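Local coordinates for uncharacterized protein (Bacillus thuringiensis serovar kurstaki, PDB 4XE7) that probably assembles into actin-like filaments that move plasmid copies apart, as ParM proteins do, at residues A[23-28]-A[399-404]; A[39-44]-A[95-100]; A[228-233]-A[364-369]; A[305-310]-A[323-328]. All coordinates share one frame; numbering follows the deposited sequence.

Interaction 1. Residues A[23-28]-A[399-404]; sequences KISFLN and SAYFTS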
loop_
_atom_site.group_PDB
_atom_site.type_symbol
_atom_site.label_atom_id
_atom_site.label_comp_id
_atom_site.label_asym_id
_atom_site.label_seq_id
_atom_site.Cartn_x
_atom_site.Cartn_y
_atom_site.Cartn_z
ATOM N N LYS A 23 -0.626 -5.470 4.280
ATOM C CA LYS A 23 -1.210 -5.270 2.956
ATOM C C LYS A 23 -1.461 -6.609 2.298
ATOM O O LYS A 23 -0.723 -7.557 2.521
ATOM C CB LYS A 23 -0.316 -4.397 2.073
ATOM C CG LYS A 23 -0.183 -2.985 2.579
ATOM C CD LYS A 23 0.774 -2.185 1.728
ATOM C CE LYS A 23 0.510 -0.682 1.874
ATOM N NZ LYS A 23 1.380 0.130 0.987
ATOM N N ILE A 24 -2.529 -6.682 1.510
ATOM C CA ILE A 24 -2.821 -7.877 0.732
ATOM C C ILE A 24 -3.155 -7.492 -0.699
ATOM O O ILE A 24 -3.790 -6.464 -0.946
ATOM C CB ILE A 24 -3.995 -8.680 1.343
ATOM C CG1 ILE A 24 -4.272 -9.959 0.555
ATOM C CG2 ILE A 24 -5.274 -7.846 1.370
ATOM C CD1 ILE A 24 -5.444 -10.814 1.182
ATOM N N SER A 25 -2.711 -8.313 -1.641
ATOM C CA SER A 25 -3.212 -8.270 -3.001
ATOM C C SER A 25 -3.730 -9.662 -3.361
ATOM O O SER A 25 -3.034 -10.649 -3.144
ATOM C CB SER A 25 -2.121 -7.824 -3.980
ATOM O OG SER A 25 -1.836 -6.444 -3.829
ATOM N N PHE A 26 -4.943 -9.765 -3.891
ATOM C CA PHE A 26 -5.450 -11.093 -4.241
ATOM C C PHE A 26 -6.227 -11.053 -5.537
ATOM O O PHE A 26 -6.552 -9.981 -6.048
ATOM C CB PHE A 26 -6.328 -11.662 -3.116
ATOM C CG PHE A 26 -7.595 -10.885 -2.878
ATOM C CD1 PHE A 26 -8.812 -11.333 -3.375
ATOM C CD2 PHE A 26 -7.569 -9.701 -2.159
ATOM C CE1 PHE A 26 -9.994 -10.617 -3.154
ATOM C CE2 PHE A 26 -8.746 -8.975 -1.941
ATOM C CZ PHE A 26 -9.951 -9.439 -2.437
ATOM N N LEU A 27 -6.522 -12.223 -6.086
ATOM C CA LEU A 27 -7.344 -12.276 -7.286
ATOM C C LEU A 27 -8.801 -12.438 -6.883
ATOM O O LEU A 27 -9.163 -13.356 -6.145
ATOM C CB LEU A 27 -6.891 -13.401 -8.211
ATOM C CG LEU A 27 -5.484 -13.172 -8.779
ATOM C CD1 LEU A 27 -5.036 -14.346 -9.653
ATOM C CD2 LEU A 27 -5.441 -11.848 -9.583
ATOM N N ASN A 28 -9.641 -11.515 -7.341
ATOM C CA ASN A 28 -11.030 -11.551 -6.935
ATOM C C ASN A 28 -11.800 -12.447 -7.902
ATOM O O ASN A 28 -11.194 -13.219 -8.656
ATOM C CB ASN A 28 -11.618 -10.135 -6.852
ATOM C CG ASN A 28 -11.559 -9.380 -8.182
ATOM O OD1 ASN A 28 -11.440 -9.978 -9.256
ATOM N ND2 ASN A 28 -11.665 -8.051 -8.106
ATOM N N SER A 399 1.448 1.687 -6.796
ATOM C CA SER A 399 2.742 1.669 -6.091
ATOM C C SER A 399 2.695 1.142 -4.659
ATOM O O SER A 399 3.591 0.396 -4.226
ATOM C CB SER A 399 3.365 3.079 -6.043
ATOM O OG SER A 399 3.874 3.455 -7.294
ATOM N N ALA A 400 1.681 1.561 -3.913
ATOM C CA ALA A 400 1.542 1.147 -2.519
ATOM C C ALA A 400 1.517 -0.378 -2.356
ATOM O O ALA A 400 1.908 -0.894 -1.317
ATOM C CB ALA A 400 0.292 1.754 -1.919
ATOM N N TYR A 401 1.094 -1.084 -3.402
ATOM C CA TYR A 401 0.900 -2.528 -3.338
ATOM C C TYR A 401 1.857 -3.323 -4.240
ATOM O O TYR A 401 1.609 -4.479 -4.552
ATOM C CB TYR A 401 -0.560 -2.848 -3.686
ATOM C CG TYR A 401 -1.520 -2.257 -2.677
ATOM C CD1 TYR A 401 -1.683 -2.846 -1.419
ATOM C CD2 TYR A 401 -2.234 -1.101 -2.954
ATOM C CE1 TYR A 401 -2.538 -2.312 -0.482
ATOM C CE2 TYR A 401 -3.089 -0.549 -2.018
ATOM C CZ TYR A 401 -3.245 -1.160 -0.785
ATOM O OH TYR A 401 -4.106 -0.621 0.155
ATOM N N PHE A 402 2.952 -2.704 -4.662
ATOM C CA PHE A 402 3.883 -3.380 -5.566
ATOM C C PHE A 402 4.496 -4.619 -4.896
ATOM O O PHE A 402 4.802 -5.615 -5.555
ATOM C CB PHE A 402 5.004 -2.428 -6.020
ATOM C CG PHE A 402 4.656 -1.576 -7.239
ATOM C CD1 PHE A 402 3.444 -1.704 -7.890
ATOM C CD2 PHE A 402 5.580 -0.660 -7.736
ATOM C CE1 PHE A 402 3.155 -0.942 -9.007
ATOM C CE2 PHE A 402 5.304 0.100 -8.847
ATOM C CZ PHE A 402 4.082 -0.033 -9.489
ATOM N N THR A 403 4.685 -4.546 -3.581
ATOM C CA THR A 403 5.231 -5.682 -2.846
ATOM C C THR A 403 4.222 -6.833 -2.782
ATOM O O THR A 403 4.559 -7.972 -3.108
ATOM C CB THR A 403 5.640 -5.286 -1.432
ATOM O OG1 THR A 403 6.623 -4.246 -1.503
ATOM C CG2 THR A 403 6.201 -6.491 -0.673
ATOM N N SER A 404 2.994 -6.545 -2.359
ATOM C CA SER A 404 1.975 -7.594 -2.299
ATOM C C SER A 404 1.601 -8.111 -3.686
ATOM O O SER A 404 1.360 -9.308 -3.852
ATOM C CB SER A 404 0.715 -7.117 -1.563
ATOM O OG SER A 404 0.288 -5.842 -1.995
#

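Interaction 2. Residues A[39-44]-A[95-100]; sequences PTVIAE and AYAKDQ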
loop_
_atom_site.group_PDB
_atom_site.type_symbol
_atom_site.label_atom_id
_atom_site.label_comp_id
_atom_site.label_asym_id
_atom_site.label_seq_id
_atom_site.Cartn_x
_atom_site.Cartn_y
_atom_site.Cartn_z
ATOM N N PRO A 39 -4.206 -1.468 9.023
ATOM C CA PRO A 39 -3.138 -0.959 9.890
ATOM C C PRO A 39 -2.798 -1.964 11.002
ATOM O O PRO A 39 -3.669 -2.674 11.545
ATOM C CB PRO A 39 -3.723 0.338 10.466
ATOM C CG PRO A 39 -4.900 0.680 9.580
ATOM C CD PRO A 39 -5.416 -0.623 9.060
ATOM N N THR A 40 -1.518 -2.023 11.326
ATOM C CA THR A 40 -1.008 -3.006 12.263
ATOM C C THR A 40 -1.258 -2.529 13.694
ATOM O O THR A 40 -0.353 -2.090 14.419
ATOM C CB THR A 40 0.468 -3.265 11.988
ATOM O OG1 THR A 40 0.607 -3.544 10.588
ATOM C CG2 THR A 40 0.983 -4.451 12.809
ATOM N N VAL A 41 -2.528 -2.611 14.073
ATOM C CA VAL A 41 -2.997 -2.144 15.354
ATOM C C VAL A 41 -4.036 -3.120 15.855
ATOM O O VAL A 41 -5.013 -3.400 15.154
ATOM C CB VAL A 41 -3.635 -0.754 15.269
ATOM C CG1 VAL A 41 -4.089 -0.319 16.647
ATOM C CG2 VAL A 41 -2.669 0.260 14.680
ATOM N N ILE A 42 -3.831 -3.654 17.052
ATOM C CA ILE A 42 -4.835 -4.530 17.650
ATOM C C ILE A 42 -5.186 -4.074 19.069
ATOM O O ILE A 42 -4.443 -3.318 19.694
ATOM C CB ILE A 42 -4.355 -6.003 17.653
ATOM C CG1 ILE A 42 -3.224 -6.205 18.657
ATOM C CG2 ILE A 42 -3.937 -6.437 16.220
ATOM C CD1 ILE A 42 -2.721 -7.642 18.732
ATOM N N ALA A 43 -6.338 -4.520 19.558
ATOM C CA ALA A 43 -6.805 -4.190 20.908
ATOM C C ALA A 43 -7.713 -5.309 21.412
ATOM O O ALA A 43 -8.570 -5.784 20.665
ATOM C CB ALA A 43 -7.541 -2.831 20.921
ATOM N N GLU A 44 -7.524 -5.735 22.663
ATOM C CA GLU A 44 -8.354 -6.789 23.247
ATOM C C GLU A 44 -9.837 -6.385 23.223
ATOM O O GLU A 44 -10.180 -5.232 23.486
ATOM C CB GLU A 44 -7.898 -7.117 24.684
ATOM C CG GLU A 44 -6.502 -7.788 24.788
ATOM C CD GLU A 44 -6.206 -8.370 26.178
ATOM O OE1 GLU A 44 -7.125 -8.430 27.025
ATOM O OE2 GLU A 44 -5.058 -8.803 26.415
ATOM N N ALA A 95 -8.306 -0.083 11.747
ATOM C CA ALA A 95 -8.886 1.233 12.004
ATOM C C ALA A 95 -9.667 1.267 13.318
ATOM O O ALA A 95 -9.475 2.162 14.134
ATOM C CB ALA A 95 -9.786 1.659 10.840
ATOM N N TYR A 96 -10.516 0.268 13.534
ATOM C CA TYR A 96 -11.335 0.205 14.740
ATOM C C TYR A 96 -10.508 0.133 16.024
ATOM O O TYR A 96 -10.943 0.597 17.082
ATOM C CB TYR A 96 -12.271 -1.001 14.674
ATOM C CG TYR A 96 -13.484 -0.896 15.573
ATOM C CD1 TYR A 96 -14.133 0.317 15.753
ATOM C CD2 TYR A 96 -13.985 -2.017 16.231
ATOM C CE1 TYR A 96 -15.248 0.418 16.577
ATOM C CE2 TYR A 96 -15.099 -1.928 17.054
ATOM C CZ TYR A 96 -15.725 -0.708 17.225
ATOM O OH TYR A 96 -16.831 -0.613 18.038
ATOM N N ALA A 97 -9.323 -0.465 15.933
ATOM C CA ALA A 97 -8.459 -0.603 17.091
ATOM C C ALA A 97 -7.778 0.722 17.463
ATOM O O ALA A 97 -7.385 0.912 18.617
ATOM C CB ALA A 97 -7.420 -1.685 16.844
ATOM N N LYS A 98 -7.645 1.621 16.488
ATOM C CA LYS A 98 -7.055 2.947 16.702
ATOM C C LYS A 98 -7.756 3.703 17.819
ATOM O O LYS A 98 -7.131 4.488 18.527
ATOM C CB LYS A 98 -7.120 3.795 15.426
ATOM C CG LYS A 98 -6.330 3.271 14.246
ATOM C CD LYS A 98 -4.840 3.534 14.405
ATOM C CE LYS A 98 -4.102 3.307 13.086
ATOM N NZ LYS A 98 -4.755 4.034 11.960
ATOM N N ASP A 99 -9.056 3.452 17.961
ATOM C CA ASP A 99 -9.899 4.165 18.918
ATOM C C ASP A 99 -9.993 3.475 20.273
ATOM O O ASP A 99 -10.958 3.683 21.006
ATOM C CB ASP A 99 -11.309 4.338 18.352
ATOM C CG ASP A 99 -11.318 5.082 17.039
ATOM O OD1 ASP A 99 -10.917 6.264 17.026
ATOM O OD2 ASP A 99 -11.730 4.487 16.020
ATOM N N GLN A 100 -8.998 2.657 20.604
ATOM C CA GLN A 100 -8.960 1.998 21.911
ATOM C C GLN A 100 -7.771 2.491 22.726
ATOM O O GLN A 100 -6.699 2.726 22.178
ATOM C CB GLN A 100 -8.896 0.480 21.744
ATOM C CG GLN A 100 -10.031 -0.086 20.915
ATOM C CD GLN A 100 -11.328 -0.099 21.675
ATOM O OE1 GLN A 100 -11.396 -0.607 22.792
ATOM N NE2 GLN A 100 -12.368 0.476 21.085
#

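Interaction 3. Residues A[228-233]-A[364-369]; sequences IGESYA and ADKNIV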
loop_
_atom_site.group_PDB
_atom_site.type_symbol
_atom_site.label_atom_id
_atom_site.label_comp_id
_atom_site.label_asym_id
_atom_site.label_seq_id
_atom_site.Cartn_x
_atom_site.Cartn_y
_atom_site.Cartn_z
ATOM N N ILE A 228 17.673 -10.524 -17.766
ATOM C CA ILE A 228 17.977 -11.223 -16.528
ATOM C C ILE A 228 19.373 -10.853 -15.997
ATOM O O ILE A 228 20.340 -10.743 -16.761
ATOM C CB ILE A 228 17.863 -12.757 -16.730
ATOM C CG1 ILE A 228 18.142 -13.509 -15.425
ATOM C CG2 ILE A 228 18.782 -13.225 -17.862
ATOM C CD1 ILE A 228 17.979 -15.008 -15.541
ATOM N N GLY A 229 19.453 -10.627 -14.687
ATOM C CA GLY A 229 20.715 -10.374 -14.012
ATOM C C GLY A 229 21.158 -8.924 -14.025
ATOM O O GLY A 229 22.247 -8.587 -13.539
ATOM N N GLU A 230 20.320 -8.061 -14.589
ATOM C CA GLU A 230 20.622 -6.634 -14.618
ATOM C C GLU A 230 20.385 -6.017 -13.238
ATOM O O GLU A 230 19.629 -6.546 -12.425
ATOM C CB GLU A 230 19.778 -5.917 -15.675
ATOM C CG GLU A 230 18.309 -5.801 -15.312
ATOM C CD GLU A 230 17.460 -5.261 -16.450
ATOM O OE1 GLU A 230 18.022 -4.619 -17.362
ATOM O OE2 GLU A 230 16.228 -5.485 -16.430
ATOM N N SER A 231 21.052 -4.900 -12.978
ATOM C CA SER A 231 20.883 -4.207 -11.717
ATOM C C SER A 231 19.755 -3.175 -11.808
ATOM O O SER A 231 19.489 -2.607 -12.870
ATOM C CB SER A 231 22.192 -3.545 -11.301
ATOM O OG SER A 231 22.593 -2.578 -12.252
ATOM N N TYR A 232 19.091 -2.961 -10.681
ATOM C CA TYR A 232 17.952 -2.074 -10.589
ATOM C C TYR A 232 18.174 -1.033 -9.503
ATOM O O TYR A 232 18.480 -1.379 -8.362
ATOM C CB TYR A 232 16.679 -2.862 -10.246
ATOM C CG TYR A 232 16.375 -4.049 -11.125
ATOM C CD1 TYR A 232 15.769 -3.876 -12.370
ATOM C CD2 TYR A 232 16.650 -5.345 -10.702
ATOM C CE1 TYR A 232 15.465 -4.957 -13.179
ATOM C CE2 TYR A 232 16.348 -6.437 -11.503
ATOM C CZ TYR A 232 15.755 -6.236 -12.745
ATOM O OH TYR A 232 15.451 -7.307 -13.560
ATOM N N ALA A 233 17.980 0.233 -9.826
ATOM C CA ALA A 233 17.784 1.198 -8.768
ATOM C C ALA A 233 16.277 1.379 -8.612
ATOM O O ALA A 233 15.568 1.616 -9.591
ATOM C CB ALA A 233 18.486 2.529 -9.074
ATOM N N ALA A 364 23.319 1.781 -12.226
ATOM C CA ALA A 364 22.236 0.811 -12.359
ATOM C C ALA A 364 21.830 0.650 -13.827
ATOM O O ALA A 364 21.906 1.598 -14.606
ATOM C CB ALA A 364 21.028 1.238 -11.511
ATOM N N ASP A 365 21.401 -0.548 -14.201
ATOM C CA ASP A 365 21.005 -0.816 -15.578
ATOM C C ASP A 365 19.658 -0.189 -15.848
ATOM O O ASP A 365 19.415 0.391 -16.915
ATOM C CB ASP A 365 20.963 -2.319 -15.842
ATOM C CG ASP A 365 22.333 -2.951 -15.781
ATOM O OD1 ASP A 365 23.268 -2.385 -16.401
ATOM O OD2 ASP A 365 22.482 -3.995 -15.104
ATOM N N LYS A 366 18.788 -0.304 -14.857
ATOM C CA LYS A 366 17.478 0.314 -14.907
ATOM C C LYS A 366 17.337 1.293 -13.739
ATOM O O LYS A 366 17.676 0.970 -12.602
ATOM C CB LYS A 366 16.379 -0.754 -14.853
ATOM C CG LYS A 366 16.372 -1.700 -16.048
ATOM C CD LYS A 366 15.801 -1.007 -17.281
ATOM C CE LYS A 366 15.417 -2.007 -18.376
ATOM N NZ LYS A 366 16.573 -2.799 -18.823
ATOM N N ASN A 367 16.847 2.486 -14.010
ATOM C CA ASN A 367 16.566 3.414 -12.922
ATOM C C ASN A 367 15.052 3.608 -12.779
ATOM O O ASN A 367 14.409 4.198 -13.643
ATOM C CB ASN A 367 17.301 4.740 -13.157
ATOM C CG ASN A 367 17.447 5.567 -11.883
ATOM O OD1 ASN A 367 17.225 5.067 -10.774
ATOM N ND2 ASN A 367 17.800 6.843 -12.037
ATOM N N ILE A 368 14.490 3.085 -11.687
ATOM C CA ILE A 368 13.040 3.015 -11.521
ATOM C C ILE A 368 12.514 3.965 -10.443
ATOM O O ILE A 368 13.133 4.091 -9.393
ATOM C CB ILE A 368 12.613 1.567 -11.168
ATOM C CG1 ILE A 368 13.241 0.585 -12.157
ATOM C CG2 ILE A 368 11.087 1.450 -11.151
ATOM C CD1 ILE A 368 12.975 -0.892 -11.857
ATOM N N VAL A 369 11.379 4.631 -10.703
ATOM C CA VAL A 369 10.727 5.439 -9.682
ATOM C C VAL A 369 9.386 4.826 -9.306
ATOM O O VAL A 369 8.672 4.297 -10.155
ATOM C CB VAL A 369 10.522 6.907 -10.121
ATOM C CG1 VAL A 369 11.859 7.598 -10.276
ATOM C CG2 VAL A 369 9.688 7.004 -11.425
#

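Interaction 4. Residues A[305-310]-A[323-328]; sequences QRLVMP and PTFSVK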
loop_
_atom_site.group_PDB
_atom_site.type_symbol
_atom_site.label_atom_id
_atom_site.label_comp_id
_atom_site.label_asym_id
_atom_site.label_seq_id
_atom_site.Cartn_x
_atom_site.Cartn_y
_atom_site.Cartn_z
ATOM N N GLN A 305 -5.917 13.866 -3.180
ATOM C CA GLN A 305 -7.029 13.028 -3.636
ATOM C C GLN A 305 -8.055 13.800 -4.468
ATOM O O GLN A 305 -8.524 13.292 -5.487
ATOM C CB GLN A 305 -7.740 12.363 -2.449
ATOM C CG GLN A 305 -6.867 11.387 -1.653
ATOM C CD GLN A 305 -6.148 10.362 -2.531
ATOM O OE1 GLN A 305 -4.919 10.235 -2.488
ATOM N NE2 GLN A 305 -6.915 9.624 -3.328
ATOM N N ARG A 306 -8.417 15.010 -4.039
ATOM C CA ARG A 306 -9.488 15.760 -4.717
ATOM C C ARG A 306 -9.027 16.560 -5.940
ATOM O O ARG A 306 -9.698 16.563 -6.975
ATOM C CB ARG A 306 -10.182 16.717 -3.735
ATOM C CG ARG A 306 -11.291 16.077 -2.926
ATOM C CD ARG A 306 -11.556 16.866 -1.666
ATOM N NE ARG A 306 -12.091 18.180 -1.972
ATOM C CZ ARG A 306 -11.715 19.297 -1.365
ATOM N NH1 ARG A 306 -10.800 19.262 -0.409
ATOM N NH2 ARG A 306 -12.262 20.448 -1.715
ATOM N N LEU A 307 -7.903 17.259 -5.813
ATOM C CA LEU A 307 -7.438 18.130 -6.887
ATOM C C LEU A 307 -6.469 17.446 -7.848
ATOM O O LEU A 307 -6.683 17.473 -9.066
ATOM C CB LEU A 307 -6.768 19.388 -6.314
ATOM C CG LEU A 307 -6.353 20.444 -7.357
ATOM C CD1 LEU A 307 -7.569 20.952 -8.129
ATOM C CD2 LEU A 307 -5.620 21.617 -6.716
ATOM N N VAL A 308 -5.405 16.838 -7.317
ATOM C CA VAL A 308 -4.298 16.383 -8.167
ATOM C C VAL A 308 -4.571 15.079 -8.916
ATOM O O VAL A 308 -4.352 15.009 -10.130
ATOM C CB VAL A 308 -3.011 16.207 -7.344
ATOM C CG1 VAL A 308 -1.941 15.404 -8.131
ATOM C CG2 VAL A 308 -2.480 17.571 -6.893
ATOM N N MET A 309 -5.042 14.059 -8.196
ATOM C CA MET A 309 -5.140 12.701 -8.743
ATOM C C MET A 309 -6.030 12.588 -9.986
ATOM O O MET A 309 -5.641 11.906 -10.925
ATOM C CB MET A 309 -5.635 11.706 -7.678
ATOM C CG MET A 309 -4.536 11.070 -6.836
ATOM S SD MET A 309 -3.117 10.462 -7.802
ATOM C CE MET A 309 -1.837 11.459 -7.067
ATOM N N PRO A 310 -7.221 13.229 -9.999
ATOM C CA PRO A 310 -8.014 13.119 -11.230
ATOM C C PRO A 310 -7.276 13.620 -12.471
ATOM O O PRO A 310 -7.339 12.982 -13.518
ATOM C CB PRO A 310 -9.246 13.992 -10.933
ATOM C CG PRO A 310 -9.403 13.889 -9.443
ATOM C CD PRO A 310 -7.981 13.906 -8.927
ATOM N N PRO A 323 -3.335 19.465 -18.488
ATOM C CA PRO A 323 -4.151 19.467 -17.271
ATOM C C PRO A 323 -4.702 20.834 -16.869
ATOM O O PRO A 323 -4.116 21.868 -17.162
ATOM C CB PRO A 323 -3.177 18.953 -16.206
ATOM C CG PRO A 323 -1.840 19.386 -16.688
ATOM C CD PRO A 323 -1.904 19.261 -18.190
ATOM N N THR A 324 -5.827 20.817 -16.168
ATOM C CA THR A 324 -6.367 22.015 -15.543
ATOM C C THR A 324 -6.643 21.704 -14.084
ATOM O O THR A 324 -7.369 20.763 -13.783
ATOM C CB THR A 324 -7.670 22.492 -16.234
ATOM O OG1 THR A 324 -7.358 22.989 -17.537
ATOM C CG2 THR A 324 -8.362 23.597 -15.420
ATOM N N PHE A 325 -6.042 22.467 -13.176
ATOM C CA PHE A 325 -6.355 22.313 -11.762
ATOM C C PHE A 325 -7.286 23.450 -11.311
ATOM O O PHE A 325 -6.894 24.621 -11.207
ATOM C CB PHE A 325 -5.082 22.254 -10.937
ATOM C CG PHE A 325 -4.168 21.145 -11.354
ATOM C CD1 PHE A 325 -4.317 19.865 -10.833
ATOM C CD2 PHE A 325 -3.194 21.364 -12.317
ATOM C CE1 PHE A 325 -3.489 18.837 -11.240
ATOM C CE2 PHE A 325 -2.347 20.329 -12.723
ATOM C CZ PHE A 325 -2.492 19.074 -12.189
ATOM N N SER A 326 -8.534 23.085 -11.071
ATOM C CA SER A 326 -9.560 24.045 -10.705
ATOM C C SER A 326 -10.075 23.743 -9.316
ATOM O O SER A 326 -10.585 22.654 -9.056
ATOM C CB SER A 326 -10.703 24.024 -11.717
ATOM O OG SER A 326 -11.888 24.549 -11.150
ATOM N N VAL A 327 -9.929 24.711 -8.423
ATOM C CA VAL A 327 -10.337 24.545 -7.034
ATOM C C VAL A 327 -11.666 25.241 -6.791
ATOM O O VAL A 327 -11.867 26.369 -7.251
ATOM C CB VAL A 327 -9.271 25.117 -6.089
ATOM C CG1 VAL A 327 -9.760 25.114 -4.656
ATOM C CG2 VAL A 327 -7.968 24.336 -6.238
ATOM N N LYS A 328 -12.584 24.566 -6.096
ATOM C CA LYS A 328 -13.815 25.214 -5.674
ATOM C C LYS A 328 -13.759 25.416 -4.168
ATOM O O LYS A 328 -13.588 24.460 -3.418
ATOM C CB LYS A 328 -15.049 24.397 -6.059
ATOM C CG LYS A 328 -16.341 25.200 -5.951
ATOM C CD LYS A 328 -17.592 24.389 -6.302
ATOM C CE LYS A 328 -18.152 23.634 -5.096
ATOM N NZ LYS A 328 -19.520 23.082 -5.344
HETATM O O HOH W 1 -14.559 22.121 -3.046
#

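Interaction 1. Residues A[23-28]-A[399-404]
Lys23 of strand 21-27 reaches across Ala400 and Tyr401, the turn that leads into the last helix, 402-418. The strand pairs with strand 13-17 in a beta hairpin of the actin-like fold. Tyr401 holds the N-cap position of the helix.

The Lys23 side chain starts beside its backbone N (chi1 -65°) and stays extended beyond CG, which carries its end to the turn. There NZ gives a hydrogen bond of 2.6 Å to Ala400 O. The donor is tilted 33° from the carbonyl plane. The same NZ stands over the face of the Tyr401 ring, 5.0 Å from its centroid and 15° off the normal, a cation-pi contact. The lysine chain and the tyrosine cross at about a right angle, with Lys23 CG 3.9 Å from Tyr401 CE1. A single ammonium group is thus held by a carbonyl and a ring together.

Ile24 turns its side chain away from the helix and contributes through its backbone. Its carbonyl carbon lies 4.0 Å from Ser404 CB.

Ser25 points back to the helix. Its OG also bonds to Ser35 OG on strand 33-45, the next strand of the sheet. This hydroxyl is buried, and its two partners, on strand 33-45 and on the helix, satisfy it. It lies 3.8 Å from Tyr401 CB. Across the contact, Ser25 OG and Ser404 OG share a hydrogen bond of 2.9 Å.

Interaction 2. Residues A[39-44]-A[95-100]
Pro39, Val41 and Ala43, on the broken strand 33-45, pack against the short, weakly bonded helical turn 95-98 and Gln100 after it. The strand is interrupted by an inverse gamma turn centred on Thr40. That turn is closed by a bond of 2.8 Å from Val41 N to Pro39 O.

Ala97 lies at the middle of the contact. Its CB is 3.4 Å from Val41 O and 3.6 Å from Val41 CG1. It also touches the backbone of Ile42, 3.9 Å from Ile42 CA. With a methyl between them, the backbones come close, 5.4 Å from Ile42 CA to Ala97 CA.

Val41 divides its two methyls between partners. CG1 stands anti to the backbone N (chi1 -179°) and meets Ala97, while CG2 meets Lys98 CE at 3.7 Å. The Lys98 chain bends at chi2 (-77°), which lays its CD and CE methylenes on Val41 CG2 and takes CE on to Pro39 CB, and bends again at chi4. It crosses both residues at about a right angle. Farther along the strand, Ala43 CB rests on Gln100 CB at 3.7 Å, with Gln100 CG just as near.

No hydrogen bond joins the two segments. Next door, Val41 pairs with Gly94 and Ala43 with Tyr92 through backbone bonds. The arrangement is a helical turn after strand 90-93, folded back on that strand's antiparallel neighbour in the large sheet.

Interaction 3. Residues A[228-233]-A[364-369]
Glu230 CG sits between its own backbone N and carbonyl carbon (chi1 71°), and the Lys366 chain bends at chi2 (-75°); together these torsions bring carboxylate and ammonium into a salt bridge. Lys366 NZ meets Glu230 OE1 at 2.7 Å on the syn side, somewhat out of the carboxylate plane. NZ also bonds to Asp225 O, so the ammonium group has a second hold.

Ser231 and Asp365 grip each other next to this bridge. Ser231 N gives a nearly straight bond of 2.7 Å to Asp365 OD2, on its anti side. In return Asp365 N gives a bond of 3.1 Å to Ser231 OG. Side chain thus meets backbone in both directions, just where the strands begin.

From here the two chains run as a parallel ladder. Lys366 N bonds to Ser231 O at 3.1 Å, in the carbonyl plane. Ala233 N bonds to Lys366 O at 2.9 Å, with an N-H...O angle of 171°. Ile368 N then bonds to Ala233 O at 2.8 Å.

Tyr232 lies beside Lys366 and Ile368 on one face, all pointing the same way. On the other face Ala233 CB meets Ala364 CB at 3.8 Å and also Asn367 OD1; Phe358 of helix 337-362 packs there too.

Strands 232-237 and 366-370 are neighbours in a five-stranded mixed sheet with order 3-2-1-4-5. This is the topology of the RNase H-like domains of the actin family.

Interaction 4. Residues A[305-310]-A[323-328]
Leu307 and Phe325 form the centre of an apolar helix-to-hairpin contact, in which helix 300-317 packs against the first strand of the small hairpin 326-329/332-335 and the residue leading into it. The contact is buried, and no direct hydrogen bond joins the two segments.

Leu307 carries most of it. Its CG is anti to the backbone N (chi1 -175°), which sends both methyls out toward the strand. CD1 approaches Phe325 CB at 4.0 Å and Ser326 O at 3.6 Å. CD2 meets Val327 CG2 at 3.6 Å. The leucine crosses both Phe325 and Val327 at about a right angle, and its two methyls divide between them.

The Phe325 ring turns its edge to the helix. Leu307 O lies near the ring plane, 3.8 Å from Phe325 CD1. Val308 CA is also near that plane, 4.0 Å from Phe325 CE1. The ring therefore borders the helix backbone itself, within a wider pi-type turn at 305-308. The helix is kinked at Pro310, which has no N-H to give to the turn before.

A water bridges the outer end of the contact. It donates to Lys328 O at 2.6 Å and accepts a weak bond of 3.1 Å from Arg306 NH2, lying at the guanidinium edge in its plane. Arg306 also pairs with Asp302 in a salt bridge.

Helix 337-362 follows the hairpin and packs on the same side chains, with Val340 on Leu307 and Met344 on Val308 and Phe325. Phe297, in the loop before helix 300-317, covers Leu307 and Val327.

Interaction 1 joins near-terminal parts of the chain, and the other three lie inside the loop it closes. Interactions 1 and 2 reach the same eight-stranded sheet through neighbouring strands 21-27 and 33-45, with centres about 21 Å apart. Interaction 3 belongs to the five-stranded sheet. Its centre is about 39 Å from that of interaction 2, across the chain's centre; interaction 2 closes before interaction 3 opens. Along the chain, interaction 4 is nested inside the loop closed by interaction 3, yet their centres are about 33 Å apart; helix 337-362 borders both. None of the contacts touch. They sample two sheets and a separate helix-and-hairpin region, consistent with the two-domain plan of actin-like proteins.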